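Hypothetical protein, IPT/TIG domain protein (PDB 4HW6) is of unknown function but, pairing an IPT/TIG domain with a six-bladed beta-propeller, probably serves as an auxiliary nutrient-binding protein, perhaps for carbohydrate. Local coordinates at residues A[154-166]-A[176-189]. Sequence-based numbering, arbitrary orientation.
Sequences DLYWVGQRDAFRH and IKTTNIGQCADVNF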
ATOM      1  N   ASP A 154       3.822   3.411  12.155  1.00 20.60           N
ATOM      2  CA  ASP A 154       2.703   2.814  12.869  1.00 20.52           C
ATOM      3  C   ASP A 154       1.506   2.652  11.963  1.00 17.92           C
ATOM      4  O   ASP A 154       0.902   3.636  11.499  1.00 18.99           O
ATOM      5  CB  ASP A 154       2.353   3.618  14.116  1.00 21.17           C
ATOM      6  CG  ASP A 154       3.510   3.716  15.077  1.00 26.59           C
ATOM      7  OD1 ASP A 154       3.798   2.744  15.819  1.00 23.95           O
ATOM      8  OD2 ASP A 154       4.185   4.761  15.039  1.00 29.88           O
ATOM      9  N   LEU A 155       1.193   1.392  11.689  1.00 17.22           N
ATOM     10  CA  LEU A 155       0.052   0.975  10.873  1.00 16.75           C
ATOM     11  C   LEU A 155      -0.954   0.261  11.750  1.00 16.65           C
ATOM     12  O   LEU A 155      -0.610  -0.650  12.503  1.00 17.84           O
ATOM     13  CB  LEU A 155       0.502   0.001   9.803  1.00 17.18           C
ATOM     14  CG  LEU A 155      -0.554  -0.618   8.916  1.00 19.41           C
ATOM     15  CD1 LEU A 155      -1.164   0.454   8.013  1.00 18.85           C
ATOM     16  CD2 LEU A 155       0.094  -1.722   8.077  1.00 21.32           C
ATOM     17  N   TYR A 156      -2.205   0.683  11.666  1.00 15.09           N
ATOM     18  CA  TYR A 156      -3.263   0.123  12.492  1.00 15.29           C
ATOM     19  C   TYR A 156      -4.312  -0.518  11.613  1.00 15.07           C
ATOM     20  O   TYR A 156      -4.531  -0.096  10.469  1.00 15.35           O
ATOM     21  CB  TYR A 156      -3.939   1.222  13.318  1.00 15.21           C
ATOM     22  CG  TYR A 156      -3.032   1.896  14.303  1.00 17.28           C
ATOM     23  CD1 TYR A 156      -2.882   1.401  15.593  1.00 18.81           C
ATOM     24  CD2 TYR A 156      -2.323   3.036  13.957  1.00 18.42           C
ATOM     25  CE1 TYR A 156      -2.057   2.011  16.513  1.00 19.03           C
ATOM     26  CE2 TYR A 156      -1.475   3.652  14.872  1.00 19.16           C
ATOM     27  CZ  TYR A 156      -1.362   3.142  16.149  1.00 21.17           C
ATOM     28  OH  TYR A 156      -0.534   3.726  17.071  1.00 23.16           O
ATOM     29  N   TRP A 157      -5.021  -1.498  12.157  1.00 13.73           N
ATOM     30  CA  TRP A 157      -6.228  -1.961  11.504  1.00 13.69           C
ATOM     31  C   TRP A 157      -7.304  -2.360  12.458  1.00 13.87           C
ATOM     32  O   TRP A 157      -7.009  -2.864  13.531  1.00 14.40           O
ATOM     33  CB  TRP A 157      -5.986  -3.059  10.460  1.00 15.12           C
ATOM     34  CG  TRP A 157      -5.609  -4.429  10.933  1.00 15.78           C
ATOM     35  CD1 TRP A 157      -6.431  -5.385  11.452  1.00 15.98           C
ATOM     36  CD2 TRP A 157      -4.321  -5.026  10.828  1.00 15.41           C
ATOM     37  NE1 TRP A 157      -5.725  -6.544  11.691  1.00 16.05           N
ATOM     38  CE2 TRP A 157      -4.428  -6.353  11.321  1.00 16.59           C
ATOM     39  CE3 TRP A 157      -3.091  -4.576  10.384  1.00 17.59           C
ATOM     40  CZ2 TRP A 157      -3.355  -7.214  11.364  1.00 17.67           C
ATOM     41  CZ3 TRP A 157      -2.000  -5.463  10.435  1.00 17.98           C
ATOM     42  CH2 TRP A 157      -2.155  -6.755  10.929  1.00 18.08           C
ATOM     43  N   VAL A 158      -8.540  -2.045  12.074  1.00 13.14           N
ATOM     44  CA  VAL A 158      -9.720  -2.549  12.773  1.00 14.94           C
ATOM     45  C   VAL A 158     -10.017  -3.945  12.273  1.00 15.31           C
ATOM     46  O   VAL A 158      -9.691  -4.292  11.121  1.00 14.27           O
ATOM     47  CB  VAL A 158     -10.960  -1.671  12.567  1.00 16.41           C
ATOM     48  CG1 VAL A 158     -10.808  -0.339  13.308  1.00 19.06           C
ATOM     49  CG2 VAL A 158     -11.230  -1.418  11.082  1.00 17.78           C
ATOM     50  N   GLY A 159     -10.693  -4.712  13.117  1.00 15.00           N
ATOM     51  CA  GLY A 159     -11.037  -6.090  12.842  1.00 15.18           C
ATOM     52  C   GLY A 159     -12.500  -6.447  13.002  1.00 16.50           C
ATOM     53  O   GLY A 159     -12.811  -7.610  13.189  1.00 15.32           O
ATOM     54  N   GLN A 160     -13.398  -5.456  12.902  1.00 16.37           N
ATOM     55  CA  GLN A 160     -14.826  -5.650  13.182  1.00 15.93           C
ATOM     56  C   GLN A 160     -15.005  -6.230  14.586  1.00 16.23           C
ATOM     57  O   GLN A 160     -14.644  -5.565  15.571  1.00 16.19           O
ATOM     58  CB  GLN A 160     -15.502  -6.476  12.091  1.00 17.29           C
ATOM     59  CG  GLN A 160     -15.539  -5.749  10.754  1.00 18.41           C
ATOM     60  CD  GLN A 160     -16.192  -6.567   9.657  1.00 19.23           C
ATOM     61  OE1 GLN A 160     -15.817  -7.723   9.392  1.00 19.33           O
ATOM     62  NE2 GLN A 160     -17.164  -5.965   8.997  1.00 20.72           N
ATOM     63  N   ARG A 161     -15.493  -7.468  14.709  1.00 15.06           N
ATOM     64  CA  ARG A 161     -15.643  -8.085  16.012  1.00 16.76           C
ATOM     65  C   ARG A 161     -14.354  -8.704  16.535  1.00 15.79           C
ATOM     66  O   ARG A 161     -14.292  -9.101  17.682  1.00 16.48           O
ATOM     67  CB  ARG A 161     -16.693  -9.184  15.983  1.00 16.95           C
ATOM     68  CG  ARG A 161     -18.046  -8.715  15.510  1.00 18.09           C
ATOM     69  CD  ARG A 161     -19.018  -9.874  15.539  1.00 20.70           C
ATOM     70  NE  ARG A 161     -20.250  -9.506  14.863  1.00 21.98           N
ATOM     71  CZ  ARG A 161     -21.442 -10.062  15.109  1.00 21.72           C
ATOM     72  NH1 ARG A 161     -21.596 -11.021  16.012  1.00 20.87           N
ATOM     73  NH2 ARG A 161     -22.497  -9.651  14.414  1.00 23.44           N
ATOM     74  N   ASP A 162     -13.360  -8.838  15.655  1.00 15.73           N
ATOM     75  CA  ASP A 162     -12.071  -9.429  16.016  1.00 17.25           C
ATOM     76  C   ASP A 162     -11.076  -8.346  16.462  1.00 16.86           C
ATOM     77  O   ASP A 162     -11.463  -7.187  16.687  1.00 16.92           O
ATOM     78  CB  ASP A 162     -11.548 -10.282  14.850  1.00 17.52           C
ATOM     79  CG  ASP A 162     -12.596 -11.332  14.376  1.00 21.00           C
ATOM     80  OD1 ASP A 162     -13.111 -12.066  15.213  1.00 24.96           O
ATOM     81  OD2 ASP A 162     -12.893 -11.392  13.163  1.00 28.18           O
ATOM     82  N   ALA A 163      -9.820  -8.732  16.671  1.00 15.43           N
ATOM     83  CA  ALA A 163      -8.856  -7.816  17.270  1.00 15.95           C
ATOM     84  C   ALA A 163      -8.489  -6.658  16.357  1.00 16.47           C
ATOM     85  O   ALA A 163      -8.347  -6.807  15.138  1.00 16.92           O
ATOM     86  CB  ALA A 163      -7.581  -8.544  17.689  1.00 14.40           C
ATOM     87  N   PHE A 164      -8.302  -5.525  17.020  1.00 15.74           N
ATOM     88  CA  PHE A 164      -7.696  -4.313  16.490  1.00 15.36           C
ATOM     89  C   PHE A 164      -6.178  -4.473  16.635  1.00 15.43           C
ATOM     90  O   PHE A 164      -5.686  -4.793  17.723  1.00 15.67           O
ATOM     91  CB  PHE A 164      -8.185  -3.173  17.367  1.00 15.77           C
ATOM     92  CG  PHE A 164      -7.954  -1.804  16.807  1.00 18.41           C
ATOM     93  CD1 PHE A 164      -6.679  -1.306  16.628  1.00 19.86           C
ATOM     94  CD2 PHE A 164      -9.028  -0.998  16.520  1.00 19.02           C
ATOM     95  CE1 PHE A 164      -6.492  -0.023  16.141  1.00 20.39           C
ATOM     96  CE2 PHE A 164      -8.847   0.285  16.033  1.00 21.08           C
ATOM     97  CZ  PHE A 164      -7.577   0.766  15.846  1.00 20.31           C
ATOM     98  N   ARG A 165      -5.442  -4.299  15.553  1.00 14.20           N
ATOM     99  CA  ARG A 165      -3.991  -4.554  15.605  1.00 15.20           C
ATOM    100  C   ARG A 165      -3.166  -3.309  15.306  1.00 15.61           C
ATOM    101  O   ARG A 165      -3.634  -2.372  14.638  1.00 15.38           O
ATOM    102  CB  ARG A 165      -3.592  -5.671  14.626  1.00 15.65           C
ATOM    103  CG  ARG A 165      -4.374  -6.978  14.781  1.00 16.31           C
ATOM    104  CD  ARG A 165      -4.220  -7.609  16.147  1.00 16.74           C
ATOM    105  NE  ARG A 165      -2.837  -7.973  16.467  1.00 15.69           N
ATOM    106  CZ  ARG A 165      -2.356  -9.223  16.521  1.00 15.95           C
ATOM    107  NH1 ARG A 165      -3.121 -10.280  16.247  1.00 15.69           N
ATOM    108  NH2 ARG A 165      -1.079  -9.420  16.824  1.00 16.45           N
ATOM    109  N   HIS A 166      -1.940  -3.333  15.807  1.00 15.50           N
ATOM    110  CA  HIS A 166      -0.981  -2.222  15.640  1.00 16.43           C
ATOM    111  C   HIS A 166       0.364  -2.792  15.211  1.00 16.30           C
ATOM    112  O   HIS A 166       1.020  -3.487  15.989  1.00 17.73           O
ATOM    113  CB  HIS A 166      -0.847  -1.480  16.945  1.00 17.77           C
ATOM    114  CG  HIS A 166       0.279  -0.494  16.984  1.00 19.39           C
ATOM    115  ND1 HIS A 166       0.919  -0.159  18.157  1.00 21.96           N
ATOM    116  CD2 HIS A 166       0.884   0.224  16.007  1.00 20.13           C
ATOM    117  CE1 HIS A 166       1.869   0.728  17.902  1.00 23.65           C
ATOM    118  NE2 HIS A 166       1.876   0.974  16.603  1.00 21.28           N
ATOM    119  N   ILE A 176      -1.895  -6.067  19.965  1.00 18.16           N
ATOM    120  CA  ILE A 176      -3.362  -6.043  19.999  1.00 17.40           C
ATOM    121  C   ILE A 176      -3.776  -4.857  20.854  1.00 18.64           C
ATOM    122  O   ILE A 176      -3.342  -4.722  22.016  1.00 20.80           O
ATOM    123  CB  ILE A 176      -3.935  -7.316  20.646  1.00 19.15           C
ATOM    124  CG1 ILE A 176      -3.585  -8.540  19.785  1.00 20.56           C
ATOM    125  CG2 ILE A 176      -5.471  -7.181  20.827  1.00 18.83           C
ATOM    126  CD1 ILE A 176      -3.924  -9.876  20.415  1.00 23.22           C
ATOM    127  N   LYS A 177      -4.606  -3.999  20.280  1.00 19.48           N
ATOM    128  CA  LYS A 177      -5.111  -2.819  20.971  1.00 20.83           C
ATOM    129  C   LYS A 177      -6.451  -3.134  21.648  1.00 21.26           C
ATOM    130  O   LYS A 177      -7.400  -3.534  20.996  1.00 20.55           O
ATOM    131  CB  LYS A 177      -5.264  -1.648  19.988  1.00 22.73           C
ATOM    132  CG  LYS A 177      -5.829  -0.386  20.648  1.00 23.97           C
ATOM    133  CD  LYS A 177      -6.045   0.779  19.701  1.00 26.68           C
ATOM    134  CE  LYS A 177      -6.424   2.039  20.479  1.00 28.17           C
ATOM    135  NZ  LYS A 177      -5.386   2.427  21.504  1.00 29.17           N
ATOM    136  N   THR A 178      -6.530  -2.938  22.960  1.00 23.35           N
ATOM    137  CA  THR A 178      -7.800  -3.072  23.667  1.00 23.57           C
ATOM    138  C   THR A 178      -8.586  -1.804  23.372  1.00 22.78           C
ATOM    139  O   THR A 178      -8.149  -0.707  23.687  1.00 23.71           O
ATOM    140  CB  THR A 178      -7.620  -3.231  25.186  1.00 27.43           C
ATOM    141  OG1 THR A 178      -6.770  -4.357  25.457  1.00 26.59           O
ATOM    142  CG2 THR A 178      -8.976  -3.465  25.867  1.00 25.19           C
ATOM    143  N   THR A 179      -9.729  -1.956  22.722  1.00 21.75           N
ATOM    144  CA  THR A 179     -10.591  -0.826  22.383  1.00 19.50           C
ATOM    145  C   THR A 179     -11.845  -0.781  23.244  1.00 20.25           C
ATOM    146  O   THR A 179     -12.435   0.275  23.392  1.00 21.42           O
ATOM    147  CB  THR A 179     -11.088  -0.924  20.928  1.00 19.90           C
ATOM    148  OG1 THR A 179     -11.845  -2.133  20.789  1.00 18.18           O
ATOM    149  CG2 THR A 179      -9.908  -0.917  19.929  1.00 19.16           C
ATOM    150  N   ASN A 180     -12.278  -1.937  23.753  1.00 21.18           N
ATOM    151  CA  ASN A 180     -13.588  -2.095  24.384  1.00 21.97           C
ATOM    152  C   ASN A 180     -14.738  -1.631  23.486  1.00 22.63           C
ATOM    153  O   ASN A 180     -15.782  -1.153  23.956  1.00 21.92           O
ATOM    154  CB  ASN A 180     -13.638  -1.402  25.756  1.00 25.09           C
ATOM    155  CG  ASN A 180     -12.766  -2.085  26.786  1.00 28.23           C
ATOM    156  OD1 ASN A 180     -11.988  -1.440  27.486  1.00 32.89           O
ATOM    157  ND2 ASN A 180     -12.861  -3.394  26.854  1.00 24.31           N
ATOM    158  N   ILE A 181     -14.531  -1.792  22.186  1.00 18.54           N
ATOM    159  CA  ILE A 181     -15.539  -1.536  21.184  1.00 19.09           C
ATOM    160  C   ILE A 181     -15.870  -2.877  20.541  1.00 20.77           C
ATOM    161  O   ILE A 181     -14.974  -3.575  20.069  1.00 19.43           O
ATOM    162  CB  ILE A 181     -14.974  -0.569  20.122  1.00 17.40           C
ATOM    163  CG1 ILE A 181     -14.700   0.807  20.735  1.00 18.02           C
ATOM    164  CG2 ILE A 181     -15.901  -0.463  18.908  1.00 18.27           C
ATOM    165  CD1 ILE A 181     -13.924   1.761  19.833  1.00 18.23           C
ATOM    166  N   GLY A 182     -17.153  -3.239  20.514  1.00 21.19           N
ATOM    167  CA  GLY A 182     -17.575  -4.555  20.035  1.00 20.07           C
ATOM    168  C   GLY A 182     -17.441  -4.809  18.557  1.00 18.68           C
ATOM    169  O   GLY A 182     -17.213  -5.943  18.151  1.00 18.19           O
ATOM    170  N   GLN A 183     -17.587  -3.776  17.736  1.00 17.58           N
ATOM    171  CA  GLN A 183     -17.562  -3.973  16.279  1.00 17.04           C
ATOM    172  C   GLN A 183     -16.914  -2.796  15.583  1.00 18.65           C
ATOM    173  O   GLN A 183     -17.582  -1.841  15.195  1.00 18.77           O
ATOM    174  CB  GLN A 183     -18.955  -4.266  15.735  1.00 17.69           C
ATOM    175  CG  GLN A 183     -18.939  -4.844  14.318  1.00 21.54           C
ATOM    176  CD  GLN A 183     -20.240  -5.561  13.982  1.00 30.29           C
ATOM    177  OE1 GLN A 183     -21.333  -4.981  14.045  1.00 34.83           O
ATOM    178  NE2 GLN A 183     -20.134  -6.821  13.640  1.00 34.75           N
ATOM    179  N   CYS A 184     -15.595  -2.868  15.457  1.00 15.95           N
ATOM    180  CA  CYS A 184     -14.822  -1.738  14.930  1.00 15.34           C
ATOM    181  C   CYS A 184     -14.888  -1.749  13.415  1.00 15.27           C
ATOM    182  O   CYS A 184     -14.275  -2.618  12.769  1.00 13.16           O
ATOM    183  CB  CYS A 184     -13.359  -1.801  15.373  1.00 18.00           C
ATOM    184  SG  CYS A 184     -13.092  -1.628  17.142  1.00 20.02           S
ATOM    185  N   ALA A 185     -15.633  -0.797  12.848  1.00 14.84           N
ATOM    186  CA  ALA A 185     -15.933  -0.806  11.405  1.00 14.79           C
ATOM    187  C   ALA A 185     -14.977  -0.002  10.534  1.00 14.60           C
ATOM    188  O   ALA A 185     -14.885  -0.248   9.336  1.00 15.78           O
ATOM    189  CB  ALA A 185     -17.364  -0.316  11.179  1.00 15.52           C
ATOM    190  N   ASP A 186     -14.322   1.006  11.103  1.00 14.40           N
ATOM    191  CA  ASP A 186     -13.399   1.848  10.351  1.00 14.60           C
ATOM    192  C   ASP A 186     -12.487   2.606  11.329  1.00 13.73           C
ATOM    193  O   ASP A 186     -12.785   2.721  12.519  1.00 14.27           O
ATOM    194  CB  ASP A 186     -14.170   2.816   9.429  1.00 16.15           C
ATOM    195  CG  ASP A 186     -13.295   3.399   8.276  1.00 19.22           C
ATOM    196  OD1 ASP A 186     -12.143   2.908   8.053  1.00 17.51           O
ATOM    197  OD2 ASP A 186     -13.786   4.318   7.551  1.00 20.44           O
ATOM    198  N   VAL A 187     -11.382   3.110  10.799  1.00 14.01           N
ATOM    199  CA  VAL A 187     -10.396   3.865  11.590  1.00 14.37           C
ATOM    200  C   VAL A 187      -9.872   4.984  10.711  1.00 15.87           C
ATOM    201  O   VAL A 187      -9.699   4.807   9.501  1.00 16.61           O
ATOM    202  CB  VAL A 187      -9.244   2.969  12.132  1.00 14.05           C
ATOM    203  CG1 VAL A 187      -8.535   2.206  10.999  1.00 13.61           C
ATOM    204  CG2 VAL A 187      -8.265   3.795  12.952  1.00 15.50           C
ATOM    205  N   ASN A 188      -9.670   6.145  11.306  1.00 14.08           N
ATOM    206  CA  ASN A 188      -9.057   7.271  10.621  1.00 15.66           C
ATOM    207  C   ASN A 188      -8.402   8.151  11.677  1.00 15.59           C
ATOM    208  O   ASN A 188      -8.375   7.783  12.848  1.00 16.59           O
ATOM    209  CB  ASN A 188     -10.108   8.048   9.803  1.00 16.02           C
ATOM    210  CG  ASN A 188      -9.524   8.713   8.580  1.00 17.85           C
ATOM    211  OD1 ASN A 188      -8.381   9.224   8.593  1.00 17.96           O
ATOM    212  ND2 ASN A 188     -10.298   8.718   7.498  1.00 17.49           N
ATOM    213  N   PHE A 189      -7.846   9.284  11.265  1.00 16.94           N
ATOM    214  CA  PHE A 189      -7.250  10.240  12.178  1.00 16.24           C
ATOM    215  C   PHE A 189      -7.768  11.643  11.897  1.00 17.30           C
ATOM    216  O   PHE A 189      -7.952  12.043  10.729  1.00 16.13           O
ATOM    217  CB  PHE A 189      -5.724  10.205  12.059  1.00 17.07           C
ATOM    218  CG  PHE A 189      -5.118   8.918  12.552  1.00 17.02           C
ATOM    219  CD1 PHE A 189      -5.085   7.800  11.761  1.00 17.17           C
ATOM    220  CD2 PHE A 189      -4.581   8.837  13.814  1.00 18.22           C
ATOM    221  CE1 PHE A 189      -4.572   6.610  12.246  1.00 17.69           C
ATOM    222  CE2 PHE A 189      -4.059   7.663  14.292  1.00 18.42           C
ATOM    223  CZ  PHE A 189      -4.046   6.544  13.505  1.00 17.48           C
TER
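F164 projects from one beta-propeller blade into the layer between it and the next, where K177, T179, C184 and V187 surround its ring. The blade assignment follows from topology: 154-158, 164-168 and 173-177 are successive antiparallel strands of one sheet, whereas 184-189 is the first strand, at one edge, of the following four-stranded sheet, reached through the linker 178-183.

Apolar packing dominates. With chi1 at -166°, the F164 ring swings to the side opposite the backbone N and lies alongside the K177 chain; K177 CD sits 4.0 Å from the F164 ring centroid, 25° off the normal, a CH-pi contact over one face. The opposite face carries W157 O. T179 CG2 approaches F164 CD2 obliquely at 3.5 Å, and C184 SG lies at the ring edge. Farther along the same interface, V158 directs CG1 at C184 CB (3.6 Å) and V187 CB, while F189 turns its CZ edge to Y156, the two side chains crossing at about a right angle. M195 and V197 of the adjoining strand 195-199 also touch F164.

Backbone bonds pin both ends of the linker. K177 N donates to F164 O nearly straight (2.9 Å, 167°) within the hairpin. Within the type II' turn G159-D162, Q160 O receives C184 N at 2.9 Å, from above the carbonyl plane, and the return bond from Q160 N to C184 O is weak; this isolated antiparallel bridge ties the turn to the start of the next blade.

Polar ends are anchored separately: K177 NZ by F218 O, and R165 by the carbonyls of L128, V174 and D175. R165, folded back at chi2 and chi3, thereby presents one guanidinium face to I176, whose CG1 lies 3.4 Å from R165 NE.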